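Side-chain contacts in DNA polymerase (Pyrobaculum calidifontis, PDB 5MDN), which probably extends a DNA strand by adding deoxyribonucleotides from their triphosphates with release of diphosphate, as a magnesium-binding DNA polymerase of family B: residues G158-L163 with F350-S355; L166-E171 with P238-R243; W376-Y381 with P470-H475; E663-Y668 with Y745-Q750. All coordinates share one frame; numbering follows the deposited sequence.

Contact 1: G158-L163 with F350-S355; sequences GFPPPL and FLIQLS
Ile-352 reaches out from its helix between Pro-160 and Leu-163, and its branches can be followed one atom at a time. CB points at the loop 158-163 but lies too far back to touch it. From CB the two branches divide the work. CG2 heads for the proline ring and comes within 4.4 Å of Pro-160 CG, a loose apolar approach. CG1 stands anti to the carbonyl carbon (chi1 -69°) and serves as a spacer, and with chi2 at 177° the chain stays extended, carrying CD1 toward the other end of the loop. There CD1 meets Leu-163 CD1 at 4.2 Å, the two methyls tip to tip. The next helical residue adds a polar neighbour: Gln-353 brings its NE2 to 4.0 Å from Pro-160 CG, crossing the proline at about a right angle. This is van der Waals packing, and no hydrogen bond joins the segments. Gln-353 OE1 has a weak hydrogen bond with Arg-503 NE. Only 123 Å² is buried in total, and the CA atoms of Pro-160 and Ile-352 remain 8.5 Å apart, so side chains alone bridge the gap. Pro-160 also rests on Trp-4 and Leu-499, while Ile-352 packs against Leu-362. The loop leads from strand 144-155, in the sheet that includes strand 5-12, to strand 165-172, the central strand of the exonuclease sheet; its packing on helix 326-356 is consistent with the junction of the N-terminal and exonuclease domains of family B polymerases.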
# COMPACT_ATOMS: atom_id res chain seq x y z
N GLY A 158 -23.09 -1.99 12.35
CA GLY A 158 -23.80 -2.82 11.41
C GLY A 158 -22.89 -3.42 10.36
O GLY A 158 -21.89 -2.81 9.98
N PHE A 159 -23.23 -4.60 9.89
CA PHE A 159 -22.35 -5.31 8.98
C PHE A 159 -22.49 -4.79 7.55
O PHE A 159 -23.54 -4.24 7.19
CB PHE A 159 -22.63 -6.81 9.02
CG PHE A 159 -22.25 -7.45 10.33
CD1 PHE A 159 -20.96 -7.93 10.54
CD2 PHE A 159 -23.17 -7.57 11.35
CE1 PHE A 159 -20.61 -8.51 11.75
CE2 PHE A 159 -22.84 -8.14 12.55
CZ PHE A 159 -21.56 -8.61 12.76
N PRO A 160 -21.45 -4.92 6.74
CA PRO A 160 -21.51 -4.42 5.38
C PRO A 160 -22.61 -5.13 4.59
O PRO A 160 -22.89 -6.32 4.83
CB PRO A 160 -20.12 -4.75 4.82
CG PRO A 160 -19.24 -4.84 6.03
CD PRO A 160 -20.10 -5.42 7.09
N PRO A 161 -23.24 -4.43 3.66
CA PRO A 161 -24.23 -5.08 2.80
C PRO A 161 -23.55 -5.92 1.74
O PRO A 161 -22.33 -5.79 1.54
CB PRO A 161 -24.98 -3.89 2.18
CG PRO A 161 -23.96 -2.80 2.14
CD PRO A 161 -23.04 -3.02 3.32
N PRO A 162 -24.28 -6.79 1.05
CA PRO A 162 -23.68 -7.52 -0.07
C PRO A 162 -23.28 -6.55 -1.18
O PRO A 162 -24.07 -5.69 -1.58
CB PRO A 162 -24.79 -8.47 -0.51
CG PRO A 162 -26.05 -7.84 -0.02
CD PRO A 162 -25.68 -7.18 1.27
N LEU A 163 -22.06 -6.71 -1.67
CA LEU A 163 -21.53 -5.87 -2.73
C LEU A 163 -21.30 -6.70 -3.99
O LEU A 163 -20.89 -7.86 -3.91
CB LEU A 163 -20.21 -5.20 -2.31
CG LEU A 163 -20.27 -4.18 -1.17
CD1 LEU A 163 -18.90 -3.58 -0.92
CD2 LEU A 163 -21.29 -3.09 -1.48
N PHE A 350 -10.83 -6.84 4.82
CA PHE A 350 -9.95 -6.03 5.66
C PHE A 350 -9.94 -4.57 5.19
O PHE A 350 -10.02 -3.65 6.01
CB PHE A 350 -8.54 -6.61 5.65
CG PHE A 350 -7.53 -5.75 6.37
CD1 PHE A 350 -7.60 -5.58 7.74
CD2 PHE A 350 -6.52 -5.12 5.66
CE1 PHE A 350 -6.67 -4.79 8.40
CE2 PHE A 350 -5.59 -4.33 6.31
CZ PHE A 350 -5.66 -4.16 7.68
N LEU A 351 -9.82 -4.36 3.88
CA LEU A 351 -9.73 -3.00 3.35
C LEU A 351 -11.00 -2.21 3.64
O LEU A 351 -10.94 -0.99 3.86
CB LEU A 351 -9.46 -3.05 1.85
CG LEU A 351 -8.04 -3.46 1.45
CD1 LEU A 351 -7.98 -3.85 -0.02
CD2 LEU A 351 -7.05 -2.36 1.76
N ILE A 352 -12.16 -2.87 3.63
CA ILE A 352 -13.41 -2.18 3.95
C ILE A 352 -13.38 -1.67 5.38
O ILE A 352 -13.80 -0.54 5.66
CB ILE A 352 -14.61 -3.11 3.70
CG1 ILE A 352 -14.78 -3.36 2.20
CG2 ILE A 352 -15.88 -2.53 4.29
CD1 ILE A 352 -15.89 -4.33 1.85
N GLN A 353 -12.88 -2.48 6.31
CA GLN A 353 -12.78 -2.04 7.70
C GLN A 353 -11.69 -0.98 7.86
O GLN A 353 -11.87 -0.01 8.60
CB GLN A 353 -12.52 -3.23 8.62
CG GLN A 353 -13.62 -4.28 8.59
CD GLN A 353 -14.97 -3.72 8.98
OE1 GLN A 353 -15.08 -2.91 9.90
NE2 GLN A 353 -16.01 -4.16 8.28
N LEU A 354 -10.56 -1.16 7.17
CA LEU A 354 -9.52 -0.14 7.19
C LEU A 354 -9.99 1.16 6.55
O LEU A 354 -9.35 2.20 6.75
CB LEU A 354 -8.27 -0.66 6.47
CG LEU A 354 -6.98 0.14 6.68
CD1 LEU A 354 -6.60 0.17 8.15
CD2 LEU A 354 -5.84 -0.44 5.84
N SER A 355 -11.07 1.12 5.77
CA SER A 355 -11.65 2.34 5.21
C SER A 355 -12.55 3.05 6.21
O SER A 355 -12.57 4.28 6.27
CB SER A 355 -12.42 2.02 3.93
OG SER A 355 -13.10 3.16 3.45

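Contact 2: L166-E171 with P238-R243; sequences LAFDIE and PYLSER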
# COMPACT_ATOMS: atom_id res chain seq x y z
N LEU A 166 -16.40 -7.12 -9.12
CA LEU A 166 -15.96 -7.51 -10.45
C LEU A 166 -14.44 -7.49 -10.49
O LEU A 166 -13.82 -6.44 -10.28
CB LEU A 166 -16.53 -6.56 -11.51
CG LEU A 166 -16.07 -6.85 -12.95
CD1 LEU A 166 -17.00 -7.83 -13.62
CD2 LEU A 166 -15.95 -5.56 -13.75
N ALA A 167 -13.84 -8.65 -10.76
CA ALA A 167 -12.42 -8.75 -11.04
C ALA A 167 -12.20 -8.73 -12.55
O ALA A 167 -13.01 -9.26 -13.32
CB ALA A 167 -11.84 -10.03 -10.44
N PHE A 168 -11.10 -8.12 -12.97
CA PHE A 168 -10.78 -8.06 -14.39
C PHE A 168 -9.27 -8.10 -14.58
O PHE A 168 -8.50 -7.60 -13.76
CB PHE A 168 -11.38 -6.80 -15.04
CG PHE A 168 -10.53 -5.57 -14.89
CD1 PHE A 168 -10.50 -4.88 -13.69
CD2 PHE A 168 -9.79 -5.08 -15.95
CE1 PHE A 168 -9.73 -3.73 -13.55
CE2 PHE A 168 -9.02 -3.94 -15.82
CZ PHE A 168 -8.99 -3.27 -14.62
N ASP A 169 -8.87 -8.73 -15.69
CA ASP A 169 -7.47 -8.84 -16.07
C ASP A 169 -7.37 -8.62 -17.57
O ASP A 169 -8.30 -8.93 -18.32
CB ASP A 169 -6.90 -10.21 -15.68
CG ASP A 169 -5.39 -10.27 -15.79
OD1 ASP A 169 -4.71 -9.61 -14.97
OD2 ASP A 169 -4.88 -10.97 -16.69
N ILE A 170 -6.23 -8.09 -18.01
CA ILE A 170 -5.99 -7.85 -19.43
C ILE A 170 -4.62 -8.40 -19.82
O ILE A 170 -3.74 -8.59 -18.98
CB ILE A 170 -6.07 -6.35 -19.81
CG1 ILE A 170 -4.80 -5.62 -19.37
CG2 ILE A 170 -7.30 -5.70 -19.19
CD1 ILE A 170 -4.73 -4.19 -19.86
N GLU A 171 -4.46 -8.66 -21.11
CA GLU A 171 -3.16 -8.93 -21.71
C GLU A 171 -3.05 -8.18 -23.03
O GLU A 171 -3.99 -8.16 -23.82
CB GLU A 171 -2.93 -10.43 -21.92
CG GLU A 171 -2.73 -11.22 -20.64
CD GLU A 171 -1.54 -10.74 -19.82
OE1 GLU A 171 -0.60 -10.16 -20.40
OE2 GLU A 171 -1.55 -10.93 -18.58
N PRO A 238 -4.47 2.93 -17.07
CA PRO A 238 -3.80 3.86 -18.00
C PRO A 238 -3.76 3.37 -19.44
O PRO A 238 -3.84 4.18 -20.36
CB PRO A 238 -2.38 3.98 -17.42
CG PRO A 238 -2.53 3.64 -15.99
CD PRO A 238 -3.64 2.64 -15.89
N TYR A 239 -3.64 2.06 -19.66
CA TYR A 239 -3.60 1.54 -21.02
C TYR A 239 -4.97 1.60 -21.68
O TYR A 239 -5.12 2.11 -22.79
CB TYR A 239 -3.05 0.12 -21.03
CG TYR A 239 -2.51 -0.28 -22.38
CD1 TYR A 239 -3.34 -0.86 -23.34
CD2 TYR A 239 -1.18 -0.07 -22.71
CE1 TYR A 239 -2.85 -1.21 -24.58
CE2 TYR A 239 -0.68 -0.42 -23.95
CZ TYR A 239 -1.52 -0.99 -24.88
OH TYR A 239 -1.03 -1.35 -26.11
N LEU A 240 -5.99 1.06 -21.00
CA LEU A 240 -7.34 1.08 -21.57
C LEU A 240 -7.83 2.50 -21.79
O LEU A 240 -8.53 2.77 -22.77
CB LEU A 240 -8.31 0.31 -20.67
CG LEU A 240 -8.14 -1.21 -20.63
CD1 LEU A 240 -8.76 -1.79 -19.37
CD2 LEU A 240 -8.72 -1.84 -21.88
N SER A 241 -7.48 3.42 -20.89
CA SER A 241 -7.86 4.82 -21.07
C SER A 241 -7.30 5.38 -22.37
O SER A 241 -8.03 5.98 -23.17
CB SER A 241 -7.39 5.65 -19.87
OG SER A 241 -7.56 7.03 -20.11
N GLU A 242 -6.00 5.21 -22.59
CA GLU A 242 -5.37 5.74 -23.79
C GLU A 242 -5.67 4.89 -25.03
O GLU A 242 -5.68 5.42 -26.15
CB GLU A 242 -3.86 5.87 -23.58
CG GLU A 242 -3.50 6.88 -22.50
CD GLU A 242 -2.01 6.89 -22.18
OE1 GLU A 242 -1.20 6.77 -23.12
OE2 GLU A 242 -1.66 7.02 -20.98
N ARG A 243 -5.91 3.59 -24.85
CA ARG A 243 -6.30 2.75 -25.98
C ARG A 243 -7.71 3.09 -26.45
O ARG A 243 -7.97 3.14 -27.66
CB ARG A 243 -6.21 1.27 -25.60
CG ARG A 243 -6.52 0.31 -26.75
CD ARG A 243 -5.54 0.49 -27.89
NE ARG A 243 -5.79 -0.42 -29.01
CZ ARG A 243 -5.16 -0.36 -30.18
NH1 ARG A 243 -4.24 0.56 -30.39
NH2 ARG A 243 -5.45 -1.23 -31.13
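Leu-240 presses one methyl against both Phe-168 and Ile-170, joining helix 232-247 to the central strand 165-172 of the mixed sheet in the RNase H-like exonuclease domain. The contacts across the two segments are apolar. Leu-240 CD1 lies 4.2 Å from Phe-168 CE2, meeting the ring obliquely, and Ile-170 CG2 approaches the same methyl just as closely. Both strand residues run past Leu-240 in the opposite direction, so flanks rather than ends are in touch. Their positions two apart in the strand put both side chains on the sheet face that the helix covers. Phe-168 holds CG between its backbone N and carbonyl carbon (chi1 84°), and Ile-170 holds CG1 likewise (chi1 77°), which leaves its CG2 for Leu-240. The interface is small, 126 Å² summed over both sides, but all three residues are buried. Aromatic packing widens it: the Phe-168 ring also meets those of Trp-237 and Phe-215. Polar bonds hold neighbouring helix residues: Arg-243 forms a salt bridge with Asp-208, and Tyr-239 OH bonds to Asp-184 O. Metal binding uses residues close by. Asp-169, next to both strand residues, and Asp-236, one turn before Leu-240, bind magnesium in a structure of this protein, consistent with the two-metal site of proofreading exonucleases, although that ion is not bound to them here. A magnesium ion is merely nearby, about 5 Å from the Ile-170 side chain. At the edge of the contact, Ile-170 CD1 stops 4.8 Å from Tyr-239 CB.

Contact 3: W376-Y381 with P470-H475; sequences WMLLRY and PAVLKH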
# COMPACT_ATOMS: atom_id res chain seq x y z
N TRP A 376 -4.81 11.17 7.59
CA TRP A 376 -6.22 11.43 7.34
C TRP A 376 -7.11 11.00 8.50
O TRP A 376 -8.21 11.53 8.65
CB TRP A 376 -6.67 10.74 6.05
CG TRP A 376 -6.33 11.52 4.82
CD1 TRP A 376 -5.44 11.17 3.84
CD2 TRP A 376 -6.87 12.79 4.44
NE1 TRP A 376 -5.40 12.15 2.87
CE2 TRP A 376 -6.27 13.15 3.22
CE3 TRP A 376 -7.81 13.65 5.02
CZ2 TRP A 376 -6.58 14.34 2.56
CZ3 TRP A 376 -8.11 14.83 4.36
CH2 TRP A 376 -7.50 15.17 3.15
N MET A 377 -6.66 10.04 9.31
CA MET A 377 -7.37 9.72 10.54
C MET A 377 -7.22 10.84 11.57
O MET A 377 -8.20 11.27 12.17
CB MET A 377 -6.87 8.40 11.11
CG MET A 377 -7.70 7.87 12.27
SD MET A 377 -7.19 6.22 12.80
CE MET A 377 -5.53 6.56 13.38
N LEU A 378 -5.98 11.30 11.79
CA LEU A 378 -5.74 12.33 12.79
C LEU A 378 -6.44 13.63 12.44
O LEU A 378 -6.88 14.36 13.34
CB LEU A 378 -4.24 12.56 12.96
CG LEU A 378 -3.46 11.36 13.51
CD1 LEU A 378 -1.98 11.69 13.63
CD2 LEU A 378 -4.02 10.93 14.85
N LEU A 379 -6.56 13.95 11.15
CA LEU A 379 -7.34 15.12 10.75
C LEU A 379 -8.80 14.98 11.15
O LEU A 379 -9.44 15.95 11.57
CB LEU A 379 -7.25 15.34 9.24
CG LEU A 379 -5.96 15.85 8.61
CD1 LEU A 379 -6.18 15.98 7.12
CD2 LEU A 379 -5.55 17.17 9.22
N ARG A 380 -9.34 13.76 11.04
CA ARG A 380 -10.72 13.53 11.44
C ARG A 380 -10.88 13.67 12.95
O ARG A 380 -11.84 14.28 13.42
CB ARG A 380 -11.18 12.14 10.97
CG ARG A 380 -12.68 11.97 10.86
CD ARG A 380 -13.03 10.62 10.26
NE ARG A 380 -13.01 10.64 8.80
CZ ARG A 380 -14.10 10.70 8.04
NH1 ARG A 380 -15.30 10.74 8.60
NH2 ARG A 380 -13.99 10.72 6.72
N TYR A 381 -9.95 13.09 13.71
CA TYR A 381 -9.98 13.26 15.16
C TYR A 381 -9.75 14.72 15.56
O TYR A 381 -10.39 15.23 16.48
CB TYR A 381 -8.93 12.36 15.82
CG TYR A 381 -9.41 10.95 16.08
CD1 TYR A 381 -10.14 10.64 17.22
CD2 TYR A 381 -9.12 9.92 15.19
CE1 TYR A 381 -10.58 9.35 17.47
CE2 TYR A 381 -9.56 8.63 15.43
CZ TYR A 381 -10.28 8.35 16.57
OH TYR A 381 -10.72 7.07 16.81
N PRO A 470 -2.10 10.75 22.55
CA PRO A 470 -2.62 9.76 23.51
C PRO A 470 -4.14 9.66 23.50
O PRO A 470 -4.68 8.55 23.53
CB PRO A 470 -2.09 10.27 24.85
CG PRO A 470 -0.85 11.00 24.50
CD PRO A 470 -1.14 11.67 23.19
N ALA A 471 -4.84 10.79 23.41
CA ALA A 471 -6.30 10.76 23.39
C ALA A 471 -6.83 9.94 22.22
O ALA A 471 -7.84 9.24 22.34
CB ALA A 471 -6.86 12.18 23.36
N VAL A 472 -6.16 10.03 21.06
CA VAL A 472 -6.59 9.28 19.88
C VAL A 472 -6.36 7.79 20.09
O VAL A 472 -7.23 6.96 19.81
CB VAL A 472 -5.87 9.80 18.63
CG1 VAL A 472 -6.19 8.91 17.44
CG2 VAL A 472 -6.27 11.24 18.35
N LEU A 473 -5.17 7.43 20.57
CA LEU A 473 -4.87 6.02 20.82
C LEU A 473 -5.80 5.44 21.87
O LEU A 473 -6.27 4.31 21.73
CB LEU A 473 -3.42 5.87 21.27
CG LEU A 473 -2.38 6.31 20.24
CD1 LEU A 473 -1.02 6.49 20.89
CD2 LEU A 473 -2.32 5.31 19.11
N LYS A 474 -6.07 6.20 22.94
CA LYS A 474 -7.01 5.74 23.97
C LYS A 474 -8.36 5.39 23.36
O LYS A 474 -9.00 4.42 23.76
CB LYS A 474 -7.17 6.81 25.05
CG LYS A 474 -5.92 7.05 25.89
CD LYS A 474 -6.17 7.95 27.08
CE LYS A 474 -4.85 8.24 27.78
NZ LYS A 474 -5.04 9.18 28.90
N HIS A 475 -8.82 6.19 22.39
CA HIS A 475 -10.09 5.92 21.74
C HIS A 475 -10.01 4.69 20.84
O HIS A 475 -10.94 3.88 20.80
CB HIS A 475 -10.53 7.15 20.95
CG HIS A 475 -11.94 7.08 20.44
ND1 HIS A 475 -12.25 6.66 19.17
CD2 HIS A 475 -13.12 7.38 21.04
CE1 HIS A 475 -13.56 6.71 19.00
NE2 HIS A 475 -14.11 7.13 20.12
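Tyr-381 lays one ring face on Val-472 and sends its hydroxyl on to His-475. The Val-472 end is the dense part. Its CG1 sits 3.9 Å from the ring centroid and 13° off the normal, a CH-pi contact over the centre of the face, while CG2 packs 3.8 Å from Tyr-381 CB. With CG1 anti to the backbone N, CG1 lies over the ring and CG2 beside its base at CB and CG. Leu-378 CD2 closes this side, 3.9 Å from Val-472 CG1, and Met-377 CG lies in plane at the tyrosine edge. The axes of segments 376-381 and 470-475 lie at 98°, 11.1 Å apart at closest approach, a gap the large tyrosine can span; by analogy with other family B polymerases, helix 370-384 belongs to the palm and helix 468-486 to the fingers. The other end is looser and partly exposed. Here His-475 contributes a hydrogen bond, Tyr-381 OH to ND1 at 2.8 Å, with each partner near the plane of the other's ring. Either could supply the proton. The ring planes stand at 74°, an oblique pair. A leucine in place of Tyr-381 would probably leave His-475 ND1 without this partner and its ring freer to turn, and Val-472 CG1 without an aromatic face. On the exposed side of helix 468-486, Lys-474 touches Thr-466.

Contact 4: E663-Y668 with Y745-Q750; sequences ERLKAY and YYIEKQ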
# COMPACT_ATOMS: atom_id res chain seq x y z
N GLU A 663 26.29 -27.69 -14.99
CA GLU A 663 26.47 -28.86 -15.84
C GLU A 663 25.46 -28.86 -16.99
O GLU A 663 25.84 -29.00 -18.16
CB GLU A 663 26.35 -30.13 -14.99
CG GLU A 663 26.75 -31.42 -15.71
CD GLU A 663 25.59 -32.06 -16.45
OE1 GLU A 663 24.44 -31.63 -16.24
OE2 GLU A 663 25.84 -32.99 -17.25
N ARG A 664 24.17 -28.71 -16.68
CA ARG A 664 23.19 -28.62 -17.76
C ARG A 664 23.35 -27.34 -18.57
O ARG A 664 22.93 -27.29 -19.73
CB ARG A 664 21.75 -28.67 -17.24
CG ARG A 664 21.35 -27.43 -16.46
CD ARG A 664 19.84 -27.32 -16.35
NE ARG A 664 19.45 -26.12 -15.61
CZ ARG A 664 19.22 -24.94 -16.19
NH1 ARG A 664 19.36 -24.82 -17.50
NH2 ARG A 664 18.87 -23.90 -15.46
N LEU A 665 23.92 -26.29 -17.97
CA LEU A 665 24.08 -25.03 -18.69
C LEU A 665 25.19 -25.13 -19.72
O LEU A 665 25.05 -24.60 -20.83
CB LEU A 665 24.36 -23.90 -17.69
CG LEU A 665 24.13 -22.45 -18.12
CD1 LEU A 665 22.72 -22.27 -18.67
CD2 LEU A 665 24.39 -21.50 -16.96
N LYS A 666 26.29 -25.80 -19.38
CA LYS A 666 27.34 -26.05 -20.35
C LYS A 666 26.98 -27.15 -21.34
O LYS A 666 27.59 -27.23 -22.41
CB LYS A 666 28.65 -26.40 -19.63
CG LYS A 666 29.40 -25.19 -19.12
CD LYS A 666 30.78 -25.56 -18.61
CE LYS A 666 31.58 -24.32 -18.24
NZ LYS A 666 32.89 -24.67 -17.61
N ALA A 667 25.99 -27.99 -21.01
CA ALA A 667 25.50 -29.01 -21.92
C ALA A 667 24.46 -28.48 -22.90
O ALA A 667 23.95 -29.26 -23.71
CB ALA A 667 24.92 -30.19 -21.13
N TYR A 668 24.15 -27.19 -22.82
CA TYR A 668 23.22 -26.52 -23.73
C TYR A 668 21.84 -27.17 -23.68
O TYR A 668 21.32 -27.68 -24.68
CB TYR A 668 23.78 -26.52 -25.16
CG TYR A 668 25.13 -25.84 -25.29
CD1 TYR A 668 25.27 -24.47 -25.15
CD2 TYR A 668 26.27 -26.59 -25.56
CE1 TYR A 668 26.51 -23.86 -25.27
CE2 TYR A 668 27.51 -25.99 -25.68
CZ TYR A 668 27.63 -24.63 -25.54
OH TYR A 668 28.86 -24.03 -25.66
N TYR A 745 29.91 -16.40 -19.33
CA TYR A 745 29.38 -15.22 -18.66
C TYR A 745 28.38 -15.62 -17.58
O TYR A 745 28.49 -15.18 -16.42
CB TYR A 745 28.71 -14.30 -19.69
CG TYR A 745 28.17 -12.99 -19.15
CD1 TYR A 745 26.94 -12.93 -18.50
CD2 TYR A 745 28.85 -11.81 -19.36
CE1 TYR A 745 26.44 -11.73 -18.03
CE2 TYR A 745 28.36 -10.60 -18.90
CZ TYR A 745 27.15 -10.57 -18.23
OH TYR A 745 26.66 -9.37 -17.77
N TYR A 746 27.40 -16.45 -17.93
CA TYR A 746 26.30 -16.75 -17.02
C TYR A 746 26.70 -17.63 -15.84
O TYR A 746 26.03 -17.60 -14.81
CB TYR A 746 25.15 -17.40 -17.79
CG TYR A 746 24.35 -16.40 -18.59
CD1 TYR A 746 24.23 -15.09 -18.16
CD2 TYR A 746 23.73 -16.77 -19.78
CE1 TYR A 746 23.50 -14.17 -18.89
CE2 TYR A 746 23.00 -15.84 -20.51
CZ TYR A 746 22.89 -14.55 -20.06
OH TYR A 746 22.16 -13.62 -20.78
N ILE A 747 27.78 -18.40 -15.96
CA ILE A 747 28.27 -19.15 -14.80
C ILE A 747 29.11 -18.27 -13.89
O ILE A 747 28.97 -18.33 -12.66
CB ILE A 747 29.04 -20.41 -15.25
CG1 ILE A 747 28.07 -21.46 -15.77
CG2 ILE A 747 29.88 -20.97 -14.11
CD1 ILE A 747 28.23 -21.78 -17.23
N GLU A 748 29.95 -17.42 -14.46
CA GLU A 748 30.98 -16.77 -13.65
C GLU A 748 30.47 -15.55 -12.88
O GLU A 748 30.80 -15.40 -11.70
CB GLU A 748 32.16 -16.36 -14.53
CG GLU A 748 32.95 -17.52 -15.09
CD GLU A 748 34.11 -17.08 -15.96
OE1 GLU A 748 34.25 -15.85 -16.16
OE2 GLU A 748 34.86 -17.95 -16.44
N LYS A 749 29.67 -14.68 -13.49
CA LYS A 749 29.38 -13.41 -12.82
C LYS A 749 27.96 -13.28 -12.29
O LYS A 749 27.62 -12.21 -11.79
CB LYS A 749 29.72 -12.23 -13.73
CG LYS A 749 29.00 -12.16 -15.06
CD LYS A 749 29.64 -11.06 -15.91
CE LYS A 749 29.50 -9.69 -15.26
NZ LYS A 749 28.11 -9.16 -15.35
N GLN A 750 27.13 -14.33 -12.35
CA GLN A 750 25.84 -14.27 -11.66
C GLN A 750 25.36 -15.57 -11.03
O GLN A 750 24.96 -15.56 -9.86
CB GLN A 750 24.74 -13.67 -12.52
CG GLN A 750 24.70 -12.18 -12.28
CD GLN A 750 24.96 -11.87 -10.79
OE1 GLN A 750 24.27 -12.37 -9.90
NE2 GLN A 750 25.99 -11.06 -10.53
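Leu-665 CD2 packs against the outer branch of Ile-747, 3.9 Å from CD1 and equally far from CG1, and these two side chains carry most of the 162 Å² buried here. They slide along each other in opposite directions, so the leucine methyl touches two consecutive carbons instead of one tip. The geometry follows from Leu-665, whose CG stands trans to the backbone N (chi1 -161°) and carries CD2 across to the neighbouring helix. On one flank the same CD2 lies 4.3 Å from Tyr-746 CB. Lys-666 crosses Ile-747 at about a right angle, its CG 4.1 Å from Ile-747 CD1. The aliphatic root of the lysine therefore covers the isoleucine, while its chain stays extended and the residue is exposed. No hydrogen bond links the segments. Packing between helices 647-666 and 743-756 of this kind fits the C-terminal thumb of family B polymerases, a largely helical subdomain. In the next shell Val-743, one turn before Ile-747, touches both Leu-665 and Lys-666, and Phe-670 backs Leu-665. Tyr-746 turns its ring away from the contact, where OH makes a weak hydrogen bond to Ile-718 N in strand 716-718. Further out, Lys-749 NZ donates to Tyr-745 OH at 2.8 Å, with its CD over one face of that ring. Helix 647-666 ends in a Schellman motif: Tyr-668 takes positive phi (59°), and its N bonds weakly to Leu-665 O, 3.4 Å away. The carbonyl O of Lys-666 lies 3.4 Å above the plane of the Tyr-668 ring, toward its rim.

How the contacts relate
Contacts 1 and 2 lie 25 Å apart between centres and are almost continuous in the chain: loop 158-163 runs directly into strand 165-172, and segment 238-243 comes before helix 326-356, so contact 2 falls within the span bracketed by contact 1. Contact 3 follows, its centre 21 Å from that of contact 1 and their nearest atoms about 7 Å apart, and joins helices 370-384 and 468-486. Contact 4, last in sequence, lies on the opposite side of the chain's centre from contact 3, their centres 58 Å apart. Contacts 3 and 4 both belong to the polymerase part, whereas contact 2 lies wholly in the exonuclease domain, consistent with separate synthesis and proofreading regions in a single chain.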